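Local coordinates for protein putative sarcosine dimethylglycine methyltransferase (Galdieria sulphuraria, PDB 2O57) that probably transfers methyl groups from S-adenosylmethionine to sarcosine and dimethylglycine, at residues Leu87-Gly92 with Asp152-Gln157. Sequence-based numbering, arbitrary orientation.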
# COMPACT_ATOMS: atom_id res chain seq x y z
N LEU A 87 -1.95 20.38 7.08
CA LEU A 87 -0.60 20.77 7.39
C LEU A 87 0.36 19.92 6.57
O LEU A 87 0.29 18.66 6.61
CB LEU A 87 -0.37 20.57 8.90
CG LEU A 87 1.06 20.77 9.38
CD1 LEU A 87 1.56 22.24 9.12
CD2 LEU A 87 1.24 20.32 10.83
N ASP A 88 1.23 20.58 5.80
CA ASP A 88 2.21 19.82 5.01
C ASP A 88 3.56 19.91 5.72
O ASP A 88 4.18 20.98 5.74
CB ASP A 88 2.31 20.31 3.56
CG ASP A 88 3.28 19.46 2.70
OD1 ASP A 88 4.12 18.68 3.24
OD2 ASP A 88 3.20 19.60 1.48
N LEU A 89 3.99 18.78 6.29
CA LEU A 89 5.24 18.70 7.03
C LEU A 89 6.38 18.35 6.06
O LEU A 89 6.44 17.24 5.52
CB LEU A 89 5.12 17.68 8.18
CG LEU A 89 4.25 18.05 9.38
CD1 LEU A 89 4.23 16.91 10.37
CD2 LEU A 89 4.81 19.30 10.11
N GLY A 90 7.25 19.30 5.82
CA GLY A 90 8.37 19.10 4.90
C GLY A 90 7.93 19.47 3.50
O GLY A 90 8.21 18.76 2.54
N ALA A 91 7.25 20.60 3.37
CA ALA A 91 6.56 20.94 2.13
C ALA A 91 7.44 21.26 0.88
O ALA A 91 6.92 21.34 -0.22
CB ALA A 91 5.60 22.09 2.43
N GLY A 92 8.73 21.49 1.07
CA GLY A 92 9.66 21.80 -0.03
C GLY A 92 9.22 23.07 -0.71
O GLY A 92 8.98 24.08 -0.05
N ASP A 152 -7.45 19.28 10.16
CA ASP A 152 -8.21 18.13 9.72
C ASP A 152 -7.30 17.00 9.26
O ASP A 152 -7.66 15.85 9.39
CB ASP A 152 -9.15 18.56 8.62
CG ASP A 152 -10.13 19.60 9.09
OD1 ASP A 152 -10.92 19.24 9.98
OD2 ASP A 152 -10.05 20.77 8.65
N PHE A 153 -6.13 17.34 8.72
CA PHE A 153 -5.21 16.34 8.17
C PHE A 153 -3.77 16.86 8.09
O PHE A 153 -3.52 18.08 8.12
CB PHE A 153 -5.68 15.82 6.79
CG PHE A 153 -5.61 16.84 5.69
CD1 PHE A 153 -4.47 16.95 4.88
CD2 PHE A 153 -6.71 17.69 5.43
CE1 PHE A 153 -4.41 17.92 3.85
CE2 PHE A 153 -6.66 18.65 4.40
CZ PHE A 153 -5.50 18.75 3.60
N ILE A 154 -2.85 15.91 8.09
CA ILE A 154 -1.42 16.13 7.89
C ILE A 154 -0.95 15.27 6.70
O ILE A 154 -1.32 14.08 6.56
CB ILE A 154 -0.56 15.77 9.14
CG1 ILE A 154 -0.92 16.69 10.29
CG2 ILE A 154 0.99 15.83 8.81
CD1 ILE A 154 -0.28 16.28 11.69
N TRP A 155 -0.10 15.88 5.88
CA TRP A 155 0.49 15.24 4.71
C TRP A 155 1.98 15.41 4.88
O TRP A 155 2.45 16.54 5.17
CB TRP A 155 0.03 16.02 3.48
CG TRP A 155 0.67 15.70 2.11
CD1 TRP A 155 1.88 16.15 1.62
CD2 TRP A 155 0.08 14.93 1.06
NE1 TRP A 155 2.07 15.71 0.32
CE2 TRP A 155 0.98 14.96 -0.05
CE3 TRP A 155 -1.14 14.23 0.93
CZ2 TRP A 155 0.71 14.30 -1.27
CZ3 TRP A 155 -1.42 13.56 -0.28
CH2 TRP A 155 -0.50 13.63 -1.38
N SER A 156 2.74 14.32 4.73
CA SER A 156 4.21 14.45 4.81
C SER A 156 4.86 13.42 3.89
O SER A 156 4.77 12.22 4.14
CB SER A 156 4.66 14.27 6.26
OG SER A 156 6.06 14.50 6.37
N GLN A 157 5.57 13.88 2.88
CA GLN A 157 6.20 12.97 1.92
C GLN A 157 7.71 13.00 2.05
O GLN A 157 8.36 14.03 1.75
CB GLN A 157 5.81 13.36 0.50
CG GLN A 157 4.37 13.01 0.16
CD GLN A 157 4.02 13.50 -1.25
OE1 GLN A 157 4.10 14.69 -1.54
NE2 GLN A 157 3.66 12.59 -2.11
O HOH W 1 4.95 17.50 0.22
O HOH W 2 5.68 16.67 2.55
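The carboxylate of D88 lies alongside the indole of W155, both side chains pointing the same way, with OD1 at the ring edge, in plane, 3.7 Å from W155 CD1, and the carboxylate and ring planes 73° apart. With chi1 at -177° in D88 and 171° in W155, both CG atoms extend away from the backbone N, which sets acid and ring next to each other on the sheet face packed by A96 of helix 95-104. A carboxylate suits this place, offering two acceptor oxygens to two ordered waters: one bonds D88 OD2 and, weakly, W155 NE1, which also makes a weak bond to Q157 OE1, while the second lies 2.6 Å from D88 OD1, takes the N-H of Q157 and also reaches L89 O. An alanine in place of D88 would probably leave both waters without their carboxylate partner and the CD1 edge of the indole without its neighbour.

Beneath these side chains the strands run parallel, their axes 25° apart. W155 N donates to L87 O at 2.9 Å, nearly straight, and L89 N returns a bond to W155 O. On the face that carries L87 and I154, I154 CG2 meets L89 CD1 at 3.8 Å, branched aliphatic groups that suit the buried layer against C173 and V176 of helix 166-176. S156, small and polar, donates its OG hydroxyl to L89 O at 2.9 Å, where strand 87-89 ends. G90 follows with positive phi, where a side chain would jam against the preceding carbonyl. Neighbouring central parallel strands, the first running into a glycine-rich turn and helix 95-104, are the hallmark of the Rossmann-like class I methyltransferase fold, whose turn commonly cradles S-adenosylmethionine.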